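Local atomic coordinates of G-protein interacting protein 1 (Dictyostelium discoideum, PDB entry 5Z1N), a protein that probably binds heterotrimeric G proteins through their beta/gamma subunits, with a C-terminal lipid-holding helical domain linked to cytosolic sequestration of G protein in chemotaxis. Residues E16-V28 with K140-L154. Residues are numbered along the deposited sequence; the frame is centred on the assembly and turned at random. Where two conformers were deposited one is given.
Sequences ELIGSVKKIIKRV and KVWDDLEIEDDLFLL. With PEF (di-palmitoyl-3-sn-phosphatidylethanolamine), chain B.
Lys-23 NZ forms a salt bridge with Asp-150 OD2 at 3.0 Å, meeting the oxygen on its anti lone pair. The lysine chain starts extended and bends at its third torsion (chi3 63°), which brings NZ to the carboxylate. Water 1 lies 3.0 Å from both Ser-20 O and Asp-149 O, and so bridges helix 16-28 to the turn before helix 151-154.

Asp-149 OD1 accepts from Glu-146 N at 2.8 Å, from above the carboxylate plane. Its OD2 lies against the aliphatic part of Arg-27, 3.3 Å from Arg-27 CD. The guanidinium is turned 48° from the carboxylate and is too far away for a salt bridge. With an alanine here, Glu-146 N would probably lose its side-chain acceptor, one tie of the turn would go, and the arginine's positive charge would lose a nearby negative one.

Beside these polar groups the contact is apolar. Leu-154 is a knob among Leu-17, Ser-20, Val-21 and Ile-24. Its CD1 touches Val-21 CG2 at 3.6 Å, and its CD2 faces an acyl chain of the phosphatidylethanolamine. Ile-24 splits its branches: CG2 meets Val-141 CG2 at 3.6 Å, while CD1 reaches Leu-151 CD1 at 3.8 Å. Leu-17, Ile-18, Val-21, Leu-151 and Leu-154 help line the lipid pocket of this TNFAIP8-like domain.

Segment 16-28 of helix 12-28 crosses segment 140-144 of helix 135-144 at 72°, with Phe-137 against Ile-24 and Val-28. Ile-18 and Ile-25 pack on helix 31-53, and Leu-151 rests on Phe-80 of helix 59-81.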
ATOM      1  N   GLU A  16       9.393  -3.610   8.055  1.00 19.66           N
ATOM      2  CA  GLU A  16       8.805  -2.742   9.069  1.00 15.79           C
ATOM      3  C   GLU A  16       7.569  -2.029   8.536  1.00 15.23           C
ATOM      4  O   GLU A  16       6.561  -1.909   9.246  1.00 14.91           O
ATOM      5  CB  GLU A  16       9.840  -1.728   9.559  1.00 13.72           C
ATOM      6  CG  GLU A  16      10.771  -2.272  10.624  1.00 24.28           C
ATOM      7  CD  GLU A  16      10.187  -2.159  12.017  1.00 44.22           C
ATOM      8  OE1 GLU A  16      10.505  -3.015  12.869  1.00 48.49           O
ATOM      9  OE2 GLU A  16       9.409  -1.212  12.259  1.00 40.85           O
ATOM     10  N   LEU A  17       7.628  -1.544   7.289  1.00 14.02           N
ATOM     11  CA  LEU A  17       6.442  -0.944   6.682  1.00 14.32           C
ATOM     12  C   LEU A  17       5.276  -1.931   6.660  1.00 15.81           C
ATOM     13  O   LEU A  17       4.146  -1.604   7.060  1.00 11.16           O
ATOM     14  CB  LEU A  17       6.769  -0.471   5.267  1.00 12.09           C
ATOM     15  CG  LEU A  17       7.408   0.911   5.163  1.00 24.84           C
ATOM     16  CD1 LEU A  17       8.068   1.095   3.808  1.00 20.46           C
ATOM     17  CD2 LEU A  17       6.349   1.965   5.389  1.00 31.84           C
ATOM     18  N   ILE A  18       5.539  -3.155   6.200  1.00  9.03           N
ATOM     19  CA  ILE A  18       4.482  -4.153   6.116  1.00  8.05           C
ATOM     20  C   ILE A  18       3.983  -4.529   7.505  1.00  7.69           C
ATOM     21  O   ILE A  18       2.790  -4.786   7.690  1.00 11.89           O
ATOM     22  CB  ILE A  18       4.984  -5.374   5.330  1.00  9.34           C
ATOM     23  CG1 ILE A  18       5.395  -4.946   3.921  1.00 10.72           C
ATOM     24  CG2 ILE A  18       3.909  -6.448   5.257  1.00 10.38           C
ATOM     25  CD1 ILE A  18       5.953  -6.064   3.080  1.00 14.04           C
ATOM     26  N   GLY A  19       4.873  -4.554   8.500  1.00 11.32           N
ATOM     27  CA  GLY A  19       4.434  -4.791   9.866  1.00 11.31           C
ATOM     28  C   GLY A  19       3.467  -3.731  10.361  1.00 11.31           C
ATOM     29  O   GLY A  19       2.447  -4.047  10.985  1.00  9.24           O
ATOM     30  N   SER A  20       3.764  -2.457  10.082  1.00 10.69           N
ATOM     31  CA  SER A  20       2.862  -1.387  10.505  1.00 14.70           C
ATOM     32  C   SER A  20       1.498  -1.518   9.830  1.00 10.01           C
ATOM     33  O   SER A  20       0.444  -1.452  10.492  1.00 15.74           O
ATOM     34  CB  SER A  20       3.494  -0.027  10.205  1.00 16.72           C
ATOM     35  OG  SER A  20       4.684   0.147  10.953  1.00 16.17           O
ATOM     36  N   VAL A  21       1.501  -1.722   8.508  1.00  8.68           N
ATOM     37  CA  VAL A  21       0.246  -1.936   7.787  1.00  9.51           C
ATOM     38  C   VAL A  21      -0.527  -3.104   8.393  1.00 10.27           C
ATOM     39  O   VAL A  21      -1.736  -3.014   8.635  1.00 11.10           O
ATOM     40  CB  VAL A  21       0.521  -2.167   6.291  1.00  9.19           C
ATOM     41  CG1 VAL A  21      -0.759  -2.550   5.579  1.00 20.26           C
ATOM     42  CG2 VAL A  21       1.118  -0.925   5.671  1.00 13.99           C
ATOM     43  N   LYS A  22       0.167  -4.214   8.659  1.00  8.59           N
ATOM     44  CA  LYS A  22      -0.505  -5.413   9.154  1.00  7.22           C
ATOM     45  C   LYS A  22      -1.144  -5.171  10.511  1.00  8.81           C
ATOM     46  O   LYS A  22      -2.258  -5.643  10.769  1.00  9.55           O
ATOM     47  CB  LYS A  22       0.473  -6.582   9.236  1.00  6.21           C
ATOM     48  CG  LYS A  22      -0.182  -7.873   9.720  1.00  7.58           C
ATOM     49  CD  LYS A  22       0.803  -9.026   9.812  1.00  8.08           C
ATOM     50  CE  LYS A  22       0.078 -10.319  10.150  1.00 12.24           C
ATOM     51  NZ  LYS A  22       0.986 -11.494  10.276  1.00 11.38           N
ATOM     52  N   LYS A  23      -0.458  -4.447  11.399  1.00  8.81           N
ATOM     53  CA  LYS A  23      -1.060  -4.168  12.701  1.00 12.01           C
ATOM     54  C   LYS A  23      -2.320  -3.327  12.547  1.00 12.40           C
ATOM     55  O   LYS A  23      -3.345  -3.597  13.196  1.00 10.86           O
ATOM     56  CB  LYS A  23      -0.055  -3.469  13.618  1.00 11.15           C
ATOM     57  CG  LYS A  23      -0.603  -3.180  15.011  1.00 23.15           C
ATOM     58  CD  LYS A  23       0.507  -2.924  16.022  1.00 22.67           C
ATOM     59  CE  LYS A  23       1.323  -1.686  15.666  1.00 25.90           C
ATOM     60  NZ  LYS A  23       2.495  -1.508  16.580  1.00 24.86           N
ATOM     61  N   ILE A  24      -2.275  -2.317  11.671  1.00  8.08           N
ATOM     62  CA  ILE A  24      -3.468  -1.498  11.459  1.00  8.83           C
ATOM     63  C   ILE A  24      -4.615  -2.342  10.903  1.00 12.84           C
ATOM     64  O   ILE A  24      -5.770  -2.223  11.345  1.00 10.25           O
ATOM     65  CB  ILE A  24      -3.129  -0.305  10.549  1.00  6.56           C
ATOM     66  CG1 ILE A  24      -2.282   0.706  11.330  1.00 13.67           C
ATOM     67  CG2 ILE A  24      -4.393   0.347  10.023  1.00  5.76           C
ATOM     68  CD1 ILE A  24      -1.610   1.763  10.472  1.00 13.31           C
ATOM     69  N   ILE A  25      -4.314  -3.225   9.945  1.00  7.64           N
ATOM     70  CA  ILE A  25      -5.348  -4.089   9.379  1.00  8.71           C
ATOM     71  C   ILE A  25      -5.948  -4.980  10.458  1.00 13.57           C
ATOM     72  O   ILE A  25      -7.170  -5.167  10.518  1.00 10.52           O
ATOM     73  CB  ILE A  25      -4.785  -4.924   8.216  1.00  9.47           C
ATOM     74  CG1 ILE A  25      -4.350  -4.024   7.063  1.00  9.41           C
ATOM     75  CG2 ILE A  25      -5.828  -5.925   7.725  1.00  9.44           C
ATOM     76  CD1 ILE A  25      -3.776  -4.792   5.900  1.00 13.74           C
ATOM     77  N   LYS A  26      -5.098  -5.556  11.316  1.00  9.04           N
ATOM     78  CA  LYS A  26      -5.596  -6.321  12.455  1.00 14.37           C
ATOM     79  C   LYS A  26      -6.602  -5.505  13.254  1.00 18.03           C
ATOM     80  O   LYS A  26      -7.695  -5.982  13.579  1.00 13.19           O
ATOM     81  CB  LYS A  26      -4.437  -6.754  13.357  1.00 17.99           C
ATOM     82  CG  LYS A  26      -3.734  -8.032  12.938  1.00 23.37           C
ATOM     83  CD  LYS A  26      -3.011  -8.687  14.112  1.00 15.56           C
ATOM     84  CE  LYS A  26      -1.938  -7.783  14.684  1.00 15.58           C
ATOM     85  NZ  LYS A  26      -1.228  -8.434  15.827  1.00 12.95           N
ATOM     86  N   ARG A  27      -6.251  -4.253  13.559  1.00 15.09           N
ATOM     87  CA  ARG A  27      -7.128  -3.432  14.386  1.00 13.98           C
ATOM     88  C   ARG A  27      -8.453  -3.119  13.697  1.00 19.60           C
ATOM     89  O   ARG A  27      -9.487  -3.031  14.369  1.00 21.96           O
ATOM     90  CB  ARG A  27      -6.411  -2.141  14.780  1.00 15.55           C
ATOM     91  CG  ARG A  27      -5.180  -2.360  15.656  1.00 25.34           C
ATOM     92  CD  ARG A  27      -5.543  -2.905  17.039  1.00 33.79           C
ATOM     93  NE  ARG A  27      -5.632  -4.365  17.070  1.00 23.07           N
ATOM     94  CZ  ARG A  27      -4.611  -5.174  17.335  1.00 23.29           C
ATOM     95  NH1 ARG A  27      -4.790  -6.486  17.344  1.00 19.35           N
ATOM     96  NH2 ARG A  27      -3.409  -4.672  17.587  1.00 22.05           N
ATOM     97  N   VAL A  28      -8.461  -2.952  12.374  1.00 11.80           N
ATOM     98  CA  VAL A  28      -9.700  -2.556  11.709  1.00 15.06           C
ATOM     99  C   VAL A  28     -10.566  -3.726  11.251  1.00 14.37           C
ATOM    100  O   VAL A  28     -11.771  -3.538  11.035  1.00 11.75           O
ATOM    101  CB  VAL A  28      -9.422  -1.653  10.495  1.00 15.99           C
ATOM    102  CG1 VAL A  28      -8.724  -0.375  10.934  1.00 18.81           C
ATOM    103  CG2 VAL A  28      -8.610  -2.404   9.471  1.00 18.36           C
ATOM    104  N   LYS A 140     -12.264   4.538   8.660  1.00 12.79           N
ATOM    105  CA  LYS A 140     -12.200   3.764   9.896  0.56 13.22           C
ATOM    106  C   LYS A 140     -10.888   4.011  10.630  1.00 13.68           C
ATOM    107  O   LYS A 140     -10.874   4.199  11.848  1.00 15.31           O
ATOM    108  CB  LYS A 140     -12.376   2.275   9.596  0.56 12.23           C
ATOM    109  CG  LYS A 140     -12.222   1.369  10.812  0.56 18.96           C
ATOM    110  CD  LYS A 140     -13.546   1.178  11.540  0.56 19.01           C
ATOM    111  CE  LYS A 140     -13.366   0.372  12.823  0.56 12.00           C
ATOM    112  NZ  LYS A 140     -14.597   0.412  13.662  0.56 15.12           N
ATOM    113  N   VAL A 141      -9.773   4.021   9.899  1.00  9.78           N
ATOM    114  CA  VAL A 141      -8.469   4.235  10.523  1.00 13.47           C
ATOM    115  C   VAL A 141      -8.405   5.610  11.180  1.00 16.11           C
ATOM    116  O   VAL A 141      -7.953   5.755  12.322  1.00 11.44           O
ATOM    117  CB  VAL A 141      -7.350   4.051   9.482  1.00  6.49           C
ATOM    118  CG1 VAL A 141      -6.075   4.748   9.925  1.00 17.46           C
ATOM    119  CG2 VAL A 141      -7.099   2.567   9.242  1.00  6.78           C
ATOM    120  N   TRP A 142      -8.877   6.639  10.475  1.00 10.62           N
ATOM    121  CA  TRP A 142      -8.754   8.001  10.971  1.00 14.56           C
ATOM    122  C   TRP A 142      -9.696   8.289  12.132  1.00 17.81           C
ATOM    123  O   TRP A 142      -9.451   9.244  12.877  1.00 10.70           O
ATOM    124  CB  TRP A 142      -9.001   9.003   9.839  1.00  9.48           C
ATOM    125  CG  TRP A 142      -7.750   9.676   9.352  1.00 12.57           C
ATOM    126  CD1 TRP A 142      -7.361  10.964   9.597  1.00  5.44           C
ATOM    127  CD2 TRP A 142      -6.720   9.095   8.541  1.00 10.28           C
ATOM    128  NE1 TRP A 142      -6.159  11.221   8.985  1.00  5.43           N
ATOM    129  CE2 TRP A 142      -5.743  10.093   8.331  1.00  7.43           C
ATOM    130  CE3 TRP A 142      -6.532   7.833   7.969  1.00  9.38           C
ATOM    131  CZ2 TRP A 142      -4.594   9.865   7.577  1.00  6.23           C
ATOM    132  CZ3 TRP A 142      -5.387   7.609   7.217  1.00 13.15           C
ATOM    133  CH2 TRP A 142      -4.435   8.621   7.028  1.00  6.77           C
ATOM    134  N   ASP A 143     -10.757   7.498  12.311  1.00 19.94           N
ATOM    135  CA  ASP A 143     -11.698   7.764  13.396  1.00 18.79           C
ATOM    136  C   ASP A 143     -11.617   6.797  14.570  1.00 23.47           C
ATOM    137  O   ASP A 143     -11.867   7.209  15.705  1.00 24.94           O
ATOM    138  CB  ASP A 143     -13.138   7.756  12.869  1.00 16.72           C
ATOM    139  CG  ASP A 143     -13.593   9.118  12.412  1.00 15.74           C
ATOM    140  OD1 ASP A 143     -12.808  10.081  12.538  1.00 24.09           O
ATOM    141  OD2 ASP A 143     -14.736   9.231  11.930  1.00 20.88           O
ATOM    142  N   ASP A 144     -11.277   5.531  14.340  1.00 24.88           N
ATOM    143  CA  ASP A 144     -11.531   4.477  15.316  1.00 25.06           C
ATOM    144  C   ASP A 144     -10.264   3.806  15.836  1.00 29.71           C
ATOM    145  O   ASP A 144     -10.363   2.805  16.557  1.00 41.25           O
ATOM    146  CB  ASP A 144     -12.468   3.424  14.710  1.00 21.17           C
ATOM    147  CG  ASP A 144     -13.881   3.948  14.500  1.00 22.46           C
ATOM    148  OD1 ASP A 144     -14.194   5.045  15.011  1.00 27.03           O
ATOM    149  OD2 ASP A 144     -14.681   3.269  13.819  1.00 19.01           O
ATOM    150  N   LEU A 145      -9.086   4.316  15.502  1.00 23.14           N
ATOM    151  CA  LEU A 145      -7.848   3.733  16.000  1.00 34.00           C
ATOM    152  C   LEU A 145      -7.426   4.394  17.306  1.00 35.53           C
ATOM    153  O   LEU A 145      -7.689   5.576  17.547  1.00 33.03           O
ATOM    154  CB  LEU A 145      -6.714   3.874  14.981  1.00 30.63           C
ATOM    155  CG  LEU A 145      -6.649   2.912  13.797  1.00 20.48           C
ATOM    156  CD1 LEU A 145      -5.323   3.081  13.074  1.00 26.35           C
ATOM    157  CD2 LEU A 145      -6.837   1.472  14.242  1.00 26.45           C
ATOM    158  N   GLU A 146      -6.764   3.614  18.152  1.00 29.16           N
ATOM    159  CA  GLU A 146      -6.070   4.191  19.289  1.00 21.31           C
ATOM    160  C   GLU A 146      -4.736   4.772  18.831  1.00 22.11           C
ATOM    161  O   GLU A 146      -4.231   4.456  17.750  1.00 26.15           O
ATOM    162  CB  GLU A 146      -5.839   3.143  20.383  1.00 22.66           C
ATOM    163  CG  GLU A 146      -6.865   2.014  20.424  1.00 31.51           C
ATOM    164  CD  GLU A 146      -8.179   2.425  21.061  1.00 48.74           C
ATOM    165  OE1 GLU A 146      -8.236   3.516  21.666  1.00 51.11           O
ATOM    166  OE2 GLU A 146      -9.154   1.650  20.958  1.00 61.62           O
ATOM    167  N   ILE A 147      -4.164   5.638  19.673  1.00 20.64           N
ATOM    168  CA  ILE A 147      -2.837   6.174  19.382  1.00 16.54           C
ATOM    169  C   ILE A 147      -1.793   5.063  19.411  1.00 14.87           C
ATOM    170  O   ILE A 147      -0.782   5.133  18.699  1.00 14.55           O
ATOM    171  CB  ILE A 147      -2.490   7.318  20.362  1.00 17.95           C
ATOM    172  CG1 ILE A 147      -1.282   8.115  19.860  1.00 17.43           C
ATOM    173  CG2 ILE A 147      -2.246   6.785  21.773  1.00 23.81           C
ATOM    174  CD1 ILE A 147      -1.617   9.102  18.761  1.00 22.30           C
ATOM    175  N   GLU A 148      -2.026   4.012  20.204  1.00 12.42           N
ATOM    176  CA  GLU A 148      -1.103   2.883  20.280  1.00 19.07           C
ATOM    177  C   GLU A 148      -1.082   2.041  19.010  1.00 19.94           C
ATOM    178  O   GLU A 148      -0.207   1.177  18.876  1.00 20.58           O
ATOM    179  CB  GLU A 148      -1.457   1.987  21.473  1.00 23.01           C
ATOM    180  CG  GLU A 148      -0.882   2.450  22.803  1.00 28.65           C
ATOM    181  CD  GLU A 148      -1.692   3.567  23.436  1.00 34.83           C
ATOM    182  OE1 GLU A 148      -1.109   4.355  24.214  1.00 23.11           O
ATOM    183  OE2 GLU A 148      -2.908   3.656  23.154  1.00 26.91           O
ATOM    184  N   ASP A 149      -2.017   2.257  18.084  1.00 20.61           N
ATOM    185  CA  ASP A 149      -2.051   1.482  16.849  1.00 24.48           C
ATOM    186  C   ASP A 149      -1.059   1.983  15.806  1.00 22.74           C
ATOM    187  O   ASP A 149      -0.918   1.349  14.755  1.00 23.48           O
ATOM    188  CB  ASP A 149      -3.476   1.471  16.293  1.00 26.15           C
ATOM    189  CG  ASP A 149      -4.450   0.775  17.234  1.00 29.06           C
ATOM    190  OD1 ASP A 149      -5.640   1.157  17.284  1.00 24.08           O
ATOM    191  OD2 ASP A 149      -4.008  -0.151  17.946  1.00 22.26           O
ATOM    192  N   ASP A 150      -0.388   3.105  16.070  1.00 12.34           N
ATOM    193  CA  ASP A 150       0.854   3.481  15.392  1.00 10.81           C
ATOM    194  C   ASP A 150       0.649   3.750  13.901  1.00 15.94           C
ATOM    195  O   ASP A 150       1.485   3.396  13.067  1.00 14.01           O
ATOM    196  CB  ASP A 150       1.936   2.423  15.614  1.00 17.94           C
ATOM    197  CG  ASP A 150       2.457   2.419  17.045  1.00 18.67           C
ATOM    198  OD1 ASP A 150       2.466   3.496  17.675  1.00 16.21           O
ATOM    199  OD2 ASP A 150       2.857   1.346  17.543  1.00 19.01           O
ATOM    200  N   LEU A 151      -0.466   4.400  13.562  1.00 11.69           N
ATOM    201  CA  LEU A 151      -0.574   5.016  12.244  1.00 10.59           C
ATOM    202  C   LEU A 151       0.586   5.975  11.998  1.00 19.10           C
ATOM    203  O   LEU A 151       1.042   6.129  10.855  1.00 13.36           O
ATOM    204  CB  LEU A 151      -1.911   5.748  12.122  1.00  9.39           C
ATOM    205  CG  LEU A 151      -2.217   6.454  10.801  1.00  9.60           C
ATOM    206  CD1 LEU A 151      -2.306   5.450   9.650  1.00  7.43           C
ATOM    207  CD2 LEU A 151      -3.501   7.249  10.933  1.00 12.57           C
ATOM    208  N   PHE A 152       1.092   6.605  13.066  1.00 11.46           N
ATOM    209  CA  PHE A 152       2.211   7.533  12.933  1.00 14.20           C
ATOM    210  C   PHE A 152       3.436   6.859  12.333  1.00 14.10           C
ATOM    211  O   PHE A 152       4.125   7.449  11.495  1.00 14.92           O
ATOM    212  CB  PHE A 152       2.567   8.143  14.292  1.00 18.09           C
ATOM    213  CG  PHE A 152       3.891   8.865  14.298  1.00 20.39           C
ATOM    214  CD1 PHE A 152       4.004  10.135  13.752  1.00 17.53           C
ATOM    215  CD2 PHE A 152       5.025   8.264  14.826  1.00 18.58           C
ATOM    216  CE1 PHE A 152       5.220  10.798  13.743  1.00 20.93           C
ATOM    217  CE2 PHE A 152       6.244   8.921  14.818  1.00 24.44           C
ATOM    218  CZ  PHE A 152       6.341  10.188  14.273  1.00 23.96           C
ATOM    219  N   LEU A 153       3.741   5.633  12.762  1.00 15.98           N
ATOM    220  CA  LEU A 153       4.912   4.941  12.229  1.00 10.65           C
ATOM    221  C   LEU A 153       4.766   4.685  10.736  1.00 14.13           C
ATOM    222  O   LEU A 153       5.716   4.874   9.963  1.00 16.58           O
ATOM    223  CB  LEU A 153       5.132   3.630  12.983  1.00 15.82           C
ATOM    224  CG  LEU A 153       5.377   3.773  14.485  1.00 24.31           C
ATOM    225  CD1 LEU A 153       5.707   2.428  15.106  1.00 21.53           C
ATOM    226  CD2 LEU A 153       6.491   4.771  14.753  1.00 21.46           C
ATOM    227  N   LEU A 154       3.573   4.270  10.309  1.00 12.23           N
ATOM    228  CA  LEU A 154       3.348   3.980   8.899  1.00 15.75           C
ATOM    229  C   LEU A 154       3.431   5.244   8.056  1.00 15.53           C
ATOM    230  O   LEU A 154       4.165   5.290   7.062  1.00 16.27           O
ATOM    231  CB  LEU A 154       1.991   3.301   8.712  1.00 11.09           C
ATOM    232  CG  LEU A 154       1.595   3.121   7.246  1.00 14.10           C
ATOM    233  CD1 LEU A 154       2.612   2.246   6.522  1.00 13.14           C
ATOM    234  CD2 LEU A 154       0.193   2.546   7.132  1.00 18.78           C
TER
HETATM  235  C2  PEF B 401      12.070  -2.351  -0.749  1.00 24.15           C
HETATM  236  C1  PEF B 401      12.718  -2.168  -2.117  1.00 24.30           C
HETATM  237  N   PEF B 401      16.218   2.255  -3.969  0.50 29.33           N
HETATM  238  C3  PEF B 401      12.749  -1.497   0.310  1.00 13.45           C
HETATM  239  C4  PEF B 401      14.753   0.411  -4.531  0.50 36.42           C
HETATM  240  C5  PEF B 401      15.711   1.465  -5.071  0.50 35.46           C
HETATM  241  C10 PEF B 401       9.809  -2.777  -0.115  1.00 22.40           C
HETATM  242  C11 PEF B 401       8.324  -2.626  -0.335  1.00 29.38           C
HETATM  243  C12 PEF B 401       7.572  -2.397   0.972  1.00 23.00           C
HETATM  244  C13 PEF B 401       6.159  -1.939   0.627  1.00 20.54           C
HETATM  245  C14 PEF B 401       5.239  -1.823   1.837  1.00 21.61           C
HETATM  246  C15 PEF B 401       3.997  -1.032   1.436  1.00 27.43           C
HETATM  247  C16 PEF B 401       2.967  -0.970   2.555  1.00 35.38           C
HETATM  248  C17 PEF B 401       1.933   0.124   2.302  1.00 32.13           C
HETATM  249  C18 PEF B 401       1.415   0.106   0.868  1.00 30.61           C
HETATM  250  C19 PEF B 401      -0.071   0.447   0.810  1.00 35.19           C
HETATM  251  C20 PEF B 401      -0.404   1.722   1.579  1.00 20.72           C
HETATM  252  C21 PEF B 401      -1.561   1.479   2.541  1.00 21.44           C
HETATM  253  C22 PEF B 401      -1.828   2.700   3.414  1.00 20.19           C
HETATM  254  C23 PEF B 401      -2.699   2.336   4.613  1.00 14.73           C
HETATM  255  C24 PEF B 401      -3.065   3.580   5.413  1.00 14.44           C
HETATM  256  C25 PEF B 401      -3.778   3.218   6.697  1.00 20.26           C
HETATM  257  C30 PEF B 401      11.275   0.380   0.963  1.00 27.79           C
HETATM  258  C31 PEF B 401      10.814   1.809   0.805  1.00 27.61           C
HETATM  259  C32 PEF B 401       9.495   1.846   0.041  1.00 25.24           C
HETATM  260  C33 PEF B 401       9.690   1.478  -1.424  1.00 29.79           C
HETATM  261  C34 PEF B 401       8.416   0.870  -2.001  1.00 39.05           C
HETATM  262  C35 PEF B 401       8.525   0.686  -3.511  1.00 40.18           C
HETATM  263  C36 PEF B 401       7.585  -0.408  -4.004  1.00 51.35           C
HETATM  264  C37 PEF B 401       7.325  -0.304  -5.504  1.00 40.40           C
HETATM  265  C38 PEF B 401       6.539  -1.514  -6.004  1.00 37.89           C
HETATM  266  C39 PEF B 401       5.289  -1.091  -6.769  1.00 42.95           C
HETATM  267  C40 PEF B 401       4.518  -2.292  -7.310  1.00 35.70           C
HETATM  268  C41 PEF B 401       4.050  -3.222  -6.196  1.00 41.06           C
HETATM  269  C42 PEF B 401       3.065  -2.539  -5.251  1.00 31.45           C
HETATM  270  C43 PEF B 401       2.469  -3.546  -4.274  1.00 17.80           C
HETATM  271  C44 PEF B 401       1.512  -2.879  -3.294  1.00 33.59           C
HETATM  272  C45 PEF B 401       0.765  -3.919  -2.486  1.00 23.97           C
HETATM  273  O4  PEF B 401      10.259  -3.596   0.666  1.00 14.21           O
HETATM  274  O5  PEF B 401      10.761  -0.357   1.789  1.00 28.09           O
HETATM  275  O2  PEF B 401      10.720  -1.923  -0.855  1.00 20.00           O
HETATM  276  O3  PEF B 401      12.328  -0.150   0.116  1.00 29.60           O
HETATM  277  O1P PEF B 401      16.364  -2.533  -2.907  1.00 16.64           O
HETATM  278  O2P PEF B 401      14.268  -2.237  -4.469  1.00 18.79           O
HETATM  279  O3P PEF B 401      14.095  -1.847  -1.969  1.00 22.49           O
HETATM  280  O4P PEF B 401      15.343  -0.265  -3.421  1.00 28.97           O
HETATM  281  P   PEF B 401      15.066  -1.836  -3.254  1.00 19.14           P
HETATM  282  O   HOH W   1       1.136   0.153  12.959  1.00 11.63           O
HETATM  283  O   HOH W   2       6.557   1.695   9.427  1.00 24.94           O
HETATM  284  O   HOH W   3       0.238  -1.355  19.132  1.00 20.61           O